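Local coordinates for GTPase activator-like protein (Chaetomium thermophilum, PDB 5HIU) that probably acts as a GTPase activator, being the fungal counterpart of TSC2 (tuberin), represented here by its all-helical N-terminal part, at residues Glu268-Ile273 with Leu316-Lys321; Gln320-Lys325 with Lys329-Val334. All blocks are in the same frame, centred on the assembly; numbering follows the deposited sequence.

In the fold
Both contacts use the C-terminal end of helix 302-322, and residues Q320 and K321 belong to both. Contact 1 joins segments 43 residues apart in sequence, on helices 266-277 and 302-322, its centre about 13 Å from the centre of the chain; contact 2 is local, folding the segment 329-334 back over the helix end, its centre about 21 Å from the chain centre. Each is only partly buried, and each pairs an aliphatic cluster with a lysine chain laid over an aromatic face: K321 on W270 in contact 1, K325 on Y331 in contact 2. The second buries more surface and brings in several exposed residues. The two meet mainly where W270 touches L322, K325 and Y331.

Contact 1: Glu268-Ile273 with Leu316-Lys321; sequences EAWHTI and LSVLQK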
ATOM      1  N   GLU A 268       8.198   4.570  -4.362  1.00 55.39           N
ATOM      2  CA  GLU A 268       7.340   4.403  -3.188  1.00 56.63           C
ATOM      3  C   GLU A 268       7.214   2.948  -2.729  1.00 52.37           C
ATOM      4  O   GLU A 268       7.363   2.670  -1.550  1.00 56.03           O
ATOM      5  CB  GLU A 268       5.944   4.998  -3.415  1.00 62.98           C
ATOM      6  CG  GLU A 268       5.843   6.496  -3.136  1.00 66.92           C
ATOM      7  CD  GLU A 268       5.984   7.332  -4.382  1.00 81.54           C
ATOM      8  OE1 GLU A 268       6.580   6.846  -5.366  1.00 98.22           O
ATOM      9  OE2 GLU A 268       5.483   8.475  -4.381  1.00 95.67           O
ATOM     10  N   ALA A 269       6.953   2.027  -3.650  1.00 50.18           N
ATOM     11  CA  ALA A 269       6.837   0.608  -3.311  1.00 46.74           C
ATOM     12  C   ALA A 269       8.184   0.032  -2.877  1.00 48.63           C
ATOM     13  O   ALA A 269       8.262  -0.836  -2.008  1.00 48.32           O
ATOM     14  CB  ALA A 269       6.296  -0.192  -4.509  1.00 48.05           C
ATOM     15  N   TRP A 270       9.268   0.468  -3.493  1.00 50.15           N
ATOM     16  CA  TRP A 270      10.521  -0.137  -3.127  1.00 49.20           C
ATOM     17  C   TRP A 270      10.807   0.280  -1.692  1.00 52.63           C
ATOM     18  O   TRP A 270      11.262  -0.522  -0.860  1.00 49.50           O
ATOM     19  CB  TRP A 270      11.656   0.260  -4.063  1.00 52.35           C
ATOM     20  CG  TRP A 270      12.917  -0.112  -3.449  1.00 53.82           C
ATOM     21  CD1 TRP A 270      13.850   0.720  -2.948  1.00 56.77           C
ATOM     22  CD2 TRP A 270      13.339  -1.433  -3.146  1.00 56.18           C
ATOM     23  NE1 TRP A 270      14.857  -0.002  -2.367  1.00 63.37           N
ATOM     24  CE2 TRP A 270      14.557  -1.333  -2.465  1.00 59.62           C
ATOM     25  CE3 TRP A 270      12.797  -2.696  -3.375  1.00 56.83           C
ATOM     26  CZ2 TRP A 270      15.260  -2.444  -2.033  1.00 62.79           C
ATOM     27  CZ3 TRP A 270      13.489  -3.803  -2.931  1.00 58.35           C
ATOM     28  CH2 TRP A 270      14.712  -3.675  -2.285  1.00 61.64           C
ATOM     29  N   HIS A 271      10.498   1.534  -1.382  1.00 55.64           N
ATOM     30  CA  HIS A 271      10.746   2.043  -0.029  1.00 54.15           C
ATOM     31  C   HIS A 271      10.047   1.156   0.991  1.00 51.47           C
ATOM     32  O   HIS A 271      10.626   0.681   1.974  1.00 52.18           O
ATOM     33  CB  HIS A 271      10.270   3.480   0.081  1.00 53.72           C
ATOM     34  CG  HIS A 271      10.786   4.174   1.290  1.00 62.58           C
ATOM     35  ND1 HIS A 271      10.141   4.119   2.510  1.00 65.57           N
ATOM     36  CD2 HIS A 271      11.896   4.922   1.481  1.00 66.20           C
ATOM     37  CE1 HIS A 271      10.826   4.811   3.398  1.00 64.66           C
ATOM     38  NE2 HIS A 271      11.892   5.312   2.797  1.00 71.78           N
ATOM     39  N   THR A 272       8.788   0.882   0.722  1.00 50.51           N
ATOM     40  CA  THR A 272       8.022   0.046   1.617  1.00 51.43           C
ATOM     41  C   THR A 272       8.555  -1.379   1.621  1.00 48.82           C
ATOM     42  O   THR A 272       8.644  -1.997   2.682  1.00 53.30           O
ATOM     43  CB  THR A 272       6.522   0.122   1.281  1.00 50.30           C
ATOM     44  OG1 THR A 272       6.113   1.498   1.295  1.00 57.79           O
ATOM     45  CG2 THR A 272       5.715  -0.621   2.287  1.00 51.01           C
ATOM     46  N   ILE A 273       8.933  -1.900   0.460  1.00 46.63           N
ATOM     47  CA  ILE A 273       9.452  -3.262   0.417  1.00 45.80           C
ATOM     48  C   ILE A 273      10.791  -3.298   1.151  1.00 46.22           C
ATOM     49  O   ILE A 273      11.115  -4.324   1.766  1.00 42.67           O
ATOM     50  CB  ILE A 273       9.578  -3.799  -1.029  1.00 49.97           C
ATOM     51  CG1 ILE A 273       8.200  -4.082  -1.614  1.00 49.87           C
ATOM     52  CG2 ILE A 273      10.370  -5.100  -1.092  1.00 53.22           C
ATOM     53  CD1 ILE A 273       8.217  -4.175  -3.125  1.00 50.80           C
ATOM     54  N   LEU A 316      11.028 -10.837  -9.847  1.00 66.05           N
ATOM     55  CA  LEU A 316      12.244 -10.508 -10.568  1.00 66.79           C
ATOM     56  C   LEU A 316      12.651  -9.071 -10.282  1.00 65.18           C
ATOM     57  O   LEU A 316      13.808  -8.779  -9.988  1.00 68.92           O
ATOM     58  CB  LEU A 316      12.037 -10.687 -12.082  1.00 71.71           C
ATOM     59  CG  LEU A 316      12.463 -12.007 -12.744  1.00 76.13           C
ATOM     60  CD1 LEU A 316      12.167 -13.251 -11.915  1.00 74.44           C
ATOM     61  CD2 LEU A 316      11.812 -12.114 -14.117  1.00 81.14           C
ATOM     62  N   SER A 317      11.687  -8.174 -10.398  1.00 60.92           N
ATOM     63  CA  SER A 317      11.929  -6.755 -10.234  1.00 58.38           C
ATOM     64  C   SER A 317      12.497  -6.496  -8.843  1.00 57.71           C
ATOM     65  O   SER A 317      13.496  -5.783  -8.675  1.00 56.85           O
ATOM     66  CB  SER A 317      10.603  -5.997 -10.403  1.00 59.86           C
ATOM     67  OG  SER A 317      10.812  -4.620 -10.633  1.00 58.12           O
ATOM     68  N   VAL A 318      11.845  -7.086  -7.851  1.00 51.80           N
ATOM     69  CA  VAL A 318      12.180  -6.829  -6.461  1.00 52.03           C
ATOM     70  C   VAL A 318      13.482  -7.535  -6.127  1.00 51.78           C
ATOM     71  O   VAL A 318      14.296  -7.017  -5.366  1.00 48.02           O
ATOM     72  CB  VAL A 318      11.031  -7.264  -5.507  1.00 49.80           C
ATOM     73  CG1 VAL A 318      11.498  -7.300  -4.072  1.00 49.15           C
ATOM     74  CG2 VAL A 318       9.849  -6.319  -5.636  1.00 48.39           C
ATOM     75  N   LEU A 319      13.676  -8.711  -6.718  1.00 57.26           N
ATOM     76  CA  LEU A 319      14.904  -9.483  -6.508  1.00 58.00           C
ATOM     77  C   LEU A 319      16.109  -8.766  -7.093  1.00 54.72           C
ATOM     78  O   LEU A 319      17.158  -8.699  -6.482  1.00 54.19           O
ATOM     79  CB  LEU A 319      14.793 -10.903  -7.089  1.00 57.61           C
ATOM     80  CG  LEU A 319      14.039 -11.886  -6.182  1.00 57.39           C
ATOM     81  CD1 LEU A 319      13.663 -13.195  -6.891  1.00 58.42           C
ATOM     82  CD2 LEU A 319      14.858 -12.164  -4.939  1.00 56.84           C
ATOM     83  N   GLN A 320      15.957  -8.224  -8.281  1.00 54.67           N
ATOM     84  CA  GLN A 320      17.055  -7.510  -8.896  1.00 55.37           C
ATOM     85  C   GLN A 320      17.465  -6.367  -8.002  1.00 53.51           C
ATOM     86  O   GLN A 320      18.628  -6.085  -7.848  1.00 59.76           O
ATOM     87  CB  GLN A 320      16.632  -6.979 -10.253  1.00 56.62           C
ATOM     88  CG  GLN A 320      17.658  -6.094 -10.917  1.00 59.10           C
ATOM     89  CD  GLN A 320      17.280  -5.788 -12.351  1.00 67.19           C
ATOM     90  OE1 GLN A 320      16.719  -6.632 -13.074  1.00 67.03           O
ATOM     91  NE2 GLN A 320      17.572  -4.576 -12.775  1.00 70.14           N
ATOM     92  N   LYS A 321      16.488  -5.710  -7.411  1.00 57.88           N
ATOM     93  CA  LYS A 321      16.749  -4.596  -6.510  1.00 62.61           C
ATOM     94  C   LYS A 321      17.328  -5.117  -5.179  1.00 58.38           C
ATOM     95  O   LYS A 321      18.342  -4.612  -4.698  1.00 51.61           O
ATOM     96  CB  LYS A 321      15.459  -3.797  -6.320  1.00 65.25           C
ATOM     97  CG  LYS A 321      15.618  -2.433  -5.673  1.00 78.25           C
ATOM     98  CD  LYS A 321      16.447  -1.439  -6.477  1.00 81.00           C
ATOM     99  CE  LYS A 321      16.728  -0.175  -5.655  1.00 86.02           C
ATOM    100  NZ  LYS A 321      17.855   0.641  -6.192  1.00 88.88           N
TER
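V318 meets helix 266-277 with both of its methyl groups, one against each branch of I273. Its CG2 packs 3.7 Å from I273 CD1, while CG1 lies 3.9 Å from I273 CG2 and reaches the outer corner of the indole, 4.2 Å from W270 CZ3. L255 of helix 245-261 touches I273, and L289 of helix 281-294 touches V318, so the pair packs against helices 245-261 and 281-294 as well.

One turn later, K321 brings a different kind of contact. K321 CG lies anti to the backbone N (chi1 -167°), and the chain then bends at chi2 (64°), which lays the methylenes across one face of the W270 ring. CG stands 3.4 Å from the centroid of the six-membered ring of W270, almost exactly on the ring normal: a CH-pi contact. Beyond it the chain runs toward the pyrrole side, with K321 CE 3.8 Å from W270 NE1. The ammonium ends farther off, NZ lying 5.3 Å from the centroid of the W270 five-membered ring, at most a weak cation-pi attraction, so the aliphatic part of the lysine makes the closer contact.

The short helical axes pass 11.6 Å apart and cross at -66°, a wide separation bridged by W270 and K321 together with the I273-V318 packing. This is interhelical packing within an alpha-solenoid of stacked helices.

Contact 2: Gln320-Lys325 with Lys329-Val334; sequences QKLLRK and KGYPQV
The Y331 ring carries the side chain of K325 over one face. K325 CG stands 3.5 Å from the Y331 ring centroid, 12° off the normal, in a CH-pi contact, and the approach is tight at the root of the ring, where K325 CB comes 3.2 Å from Y331 CG. Because the lysine bends at chi2 (-59°), its chain follows the ring outward, CD passing 3.7 Å from Y331 CE1. At the ring edge, in plane, sits CB of K329 from the same segment as the tyrosine. L322 CD1 comes in obliquely, 3.7 Å from Y331 CD2, and the same methyl also reaches the P332 ring at CD.

Farther along, the side chains of L323 and V334 cross at about a right angle, L323 CD2 lying 3.8 Å from V334 CB. The reversal begins with a type I beta turn from L322 to K325, closed by the backbone hydrogen bond from K325 N to L322 O (2.8 Å).

The returning segment leads on to helix 336-348. Helix 281-294 lies against L322, P332 and V334 through V286, helix 266-277 meets Y331 through W270 and S274, and L361 of helix 352-366 touches L323.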
ATOM      1  N   GLN A 320      15.957  -8.224  -8.281  1.00 54.67           N
ATOM      2  CA  GLN A 320      17.055  -7.510  -8.896  1.00 55.37           C
ATOM      3  C   GLN A 320      17.465  -6.367  -8.002  1.00 53.51           C
ATOM      4  O   GLN A 320      18.628  -6.085  -7.848  1.00 59.76           O
ATOM      5  CB  GLN A 320      16.632  -6.979 -10.253  1.00 56.62           C
ATOM      6  CG  GLN A 320      17.658  -6.094 -10.917  1.00 59.10           C
ATOM      7  CD  GLN A 320      17.280  -5.788 -12.351  1.00 67.19           C
ATOM      8  OE1 GLN A 320      16.719  -6.632 -13.074  1.00 67.03           O
ATOM      9  NE2 GLN A 320      17.572  -4.576 -12.775  1.00 70.14           N
ATOM     10  N   LYS A 321      16.488  -5.710  -7.411  1.00 57.88           N
ATOM     11  CA  LYS A 321      16.749  -4.596  -6.510  1.00 62.61           C
ATOM     12  C   LYS A 321      17.328  -5.117  -5.179  1.00 58.38           C
ATOM     13  O   LYS A 321      18.342  -4.612  -4.698  1.00 51.61           O
ATOM     14  CB  LYS A 321      15.459  -3.797  -6.320  1.00 65.25           C
ATOM     15  CG  LYS A 321      15.618  -2.433  -5.673  1.00 78.25           C
ATOM     16  CD  LYS A 321      16.447  -1.439  -6.477  1.00 81.00           C
ATOM     17  CE  LYS A 321      16.728  -0.175  -5.655  1.00 86.02           C
ATOM     18  NZ  LYS A 321      17.855   0.641  -6.192  1.00 88.88           N
ATOM     19  N   LEU A 322      16.725  -6.167  -4.627  1.00 51.94           N
ATOM     20  CA  LEU A 322      17.226  -6.747  -3.400  1.00 52.26           C
ATOM     21  C   LEU A 322      18.663  -7.214  -3.518  1.00 54.42           C
ATOM     22  O   LEU A 322      19.479  -6.894  -2.667  1.00 61.19           O
ATOM     23  CB  LEU A 322      16.355  -7.919  -2.942  1.00 54.13           C
ATOM     24  CG  LEU A 322      16.602  -8.395  -1.498  1.00 56.14           C
ATOM     25  CD1 LEU A 322      16.726  -7.241  -0.509  1.00 55.82           C
ATOM     26  CD2 LEU A 322      15.488  -9.315  -1.032  1.00 57.56           C
ATOM     27  N   LEU A 323      18.979  -7.938  -4.587  1.00 52.32           N
ATOM     28  CA  LEU A 323      20.314  -8.497  -4.789  1.00 53.89           C
ATOM     29  C   LEU A 323      21.454  -7.481  -4.880  1.00 57.87           C
ATOM     30  O   LEU A 323      22.608  -7.881  -4.886  1.00 59.52           O
ATOM     31  CB  LEU A 323      20.342  -9.353  -6.045  1.00 55.81           C
ATOM     32  CG  LEU A 323      19.624 -10.691  -5.909  1.00 57.37           C
ATOM     33  CD1 LEU A 323      19.236 -11.215  -7.277  1.00 58.13           C
ATOM     34  CD2 LEU A 323      20.487 -11.706  -5.183  1.00 60.73           C
ATOM     35  N   ARG A 324      21.168  -6.186  -4.977  1.00 59.05           N
ATOM     36  CA  ARG A 324      22.230  -5.186  -4.891  1.00 65.07           C
ATOM     37  C   ARG A 324      22.563  -4.847  -3.439  1.00 72.26           C
ATOM     38  O   ARG A 324      23.479  -4.052  -3.171  1.00 78.70           O
ATOM     39  CB  ARG A 324      21.817  -3.903  -5.577  1.00 69.64           C
ATOM     40  CG  ARG A 324      21.293  -4.052  -6.983  1.00 70.66           C
ATOM     41  CD  ARG A 324      20.935  -2.668  -7.484  1.00 74.50           C
ATOM     42  NE  ARG A 324      20.330  -2.727  -8.801  1.00 77.45           N
ATOM     43  CZ  ARG A 324      20.999  -2.956  -9.924  1.00 78.45           C
ATOM     44  NH1 ARG A 324      22.315  -3.154  -9.898  1.00 84.57           N
ATOM     45  NH2 ARG A 324      20.344  -2.995 -11.085  1.00 76.10           N
ATOM     46  N   LYS A 325      21.821  -5.428  -2.501  1.00 72.72           N
ATOM     47  CA  LYS A 325      22.011  -5.116  -1.101  1.00 75.89           C
ATOM     48  C   LYS A 325      22.947  -6.080  -0.378  1.00 81.66           C
ATOM     49  O   LYS A 325      23.286  -7.154  -0.888  1.00 80.40           O
ATOM     50  CB  LYS A 325      20.663  -5.053  -0.409  1.00 76.20           C
ATOM     51  CG  LYS A 325      19.656  -4.160  -1.113  1.00 77.09           C
ATOM     52  CD  LYS A 325      20.125  -2.721  -1.254  1.00 75.53           C
ATOM     53  CE  LYS A 325      19.085  -1.930  -2.014  1.00 78.19           C
ATOM     54  NZ  LYS A 325      19.382  -0.480  -2.022  1.00 84.80           N
ATOM     55  N   LYS A 329      24.049  -3.308   5.184  1.00103.00           N
ATOM     56  CA  LYS A 329      22.935  -2.397   4.910  1.00104.71           C
ATOM     57  C   LYS A 329      21.639  -2.890   5.585  1.00100.26           C
ATOM     58  O   LYS A 329      20.649  -2.151   5.677  1.00 97.94           O
ATOM     59  CB  LYS A 329      22.723  -2.238   3.404  1.00107.86           C
ATOM     60  CG  LYS A 329      23.824  -1.483   2.676  1.00115.22           C
ATOM     61  CD  LYS A 329      23.658  -1.614   1.168  1.00116.04           C
ATOM     62  CE  LYS A 329      24.892  -1.157   0.412  1.00121.16           C
ATOM     63  NZ  LYS A 329      24.689  -1.338  -1.054  1.00124.24           N
ATOM     64  N   GLY A 330      21.660  -4.143   6.045  1.00 94.37           N
ATOM     65  CA  GLY A 330      20.598  -4.712   6.862  1.00 88.03           C
ATOM     66  C   GLY A 330      19.717  -5.668   6.082  1.00 84.40           C
ATOM     67  O   GLY A 330      18.754  -6.191   6.634  1.00 83.07           O
ATOM     68  N   TYR A 331      20.057  -5.908   4.809  1.00 77.63           N
ATOM     69  CA  TYR A 331      19.196  -6.661   3.896  1.00 73.57           C
ATOM     70  C   TYR A 331      19.530  -8.143   3.925  1.00 71.21           C
ATOM     71  O   TYR A 331      20.692  -8.502   4.070  1.00 76.74           O
ATOM     72  CB  TYR A 331      19.326  -6.134   2.462  1.00 69.22           C
ATOM     73  CG  TYR A 331      18.830  -4.714   2.253  1.00 70.16           C
ATOM     74  CD1 TYR A 331      19.643  -3.621   2.546  1.00 74.21           C
ATOM     75  CD2 TYR A 331      17.561  -4.461   1.735  1.00 70.43           C
ATOM     76  CE1 TYR A 331      19.204  -2.318   2.339  1.00 77.38           C
ATOM     77  CE2 TYR A 331      17.107  -3.158   1.528  1.00 71.74           C
ATOM     78  CZ  TYR A 331      17.930  -2.086   1.835  1.00 75.97           C
ATOM     79  OH  TYR A 331      17.497  -0.786   1.633  1.00 73.21           O
ATOM     80  N   PRO A 332      18.510  -9.010   3.761  1.00 66.92           N
ATOM     81  CA  PRO A 332      18.722 -10.446   3.783  1.00 66.83           C
ATOM     82  C   PRO A 332      19.388 -10.914   2.506  1.00 69.87           C
ATOM     83  O   PRO A 332      19.073 -10.418   1.428  1.00 70.03           O
ATOM     84  CB  PRO A 332      17.299 -11.007   3.844  1.00 64.80           C
ATOM     85  CG  PRO A 332      16.495 -10.030   3.073  1.00 63.55           C
ATOM     86  CD  PRO A 332      17.157  -8.678   3.270  1.00 64.30           C
ATOM     87  N   GLN A 333      20.287 -11.880   2.619  1.00 75.59           N
ATOM     88  CA  GLN A 333      20.944 -12.421   1.446  1.00 76.99           C
ATOM     89  C   GLN A 333      20.066 -13.471   0.773  1.00 71.70           C
ATOM     90  O   GLN A 333      19.171 -14.030   1.382  1.00 69.19           O
ATOM     91  CB  GLN A 333      22.323 -12.979   1.814  1.00 87.21           C
ATOM     92  CG  GLN A 333      23.465 -11.977   1.634  1.00 91.85           C
ATOM     93  CD  GLN A 333      23.189 -10.625   2.282  1.00 93.54           C
ATOM     94  OE1 GLN A 333      23.033 -10.535   3.499  1.00105.51           O
ATOM     95  NE2 GLN A 333      23.132  -9.569   1.471  1.00 89.63           N
ATOM     96  N   VAL A 334      20.323 -13.715  -0.500  1.00 71.62           N
ATOM     97  CA  VAL A 334      19.564 -14.686  -1.265  1.00 72.99           C
ATOM     98  C   VAL A 334      20.451 -15.889  -1.614  1.00 78.60           C
ATOM     99  O   VAL A 334      21.615 -15.709  -1.971  1.00 81.65           O
ATOM    100  CB  VAL A 334      19.037 -14.054  -2.560  1.00 67.51           C
ATOM    101  CG1 VAL A 334      18.297 -15.085  -3.392  1.00 70.85           C
ATOM    102  CG2 VAL A 334      18.123 -12.879  -2.248  1.00 67.09           C
TER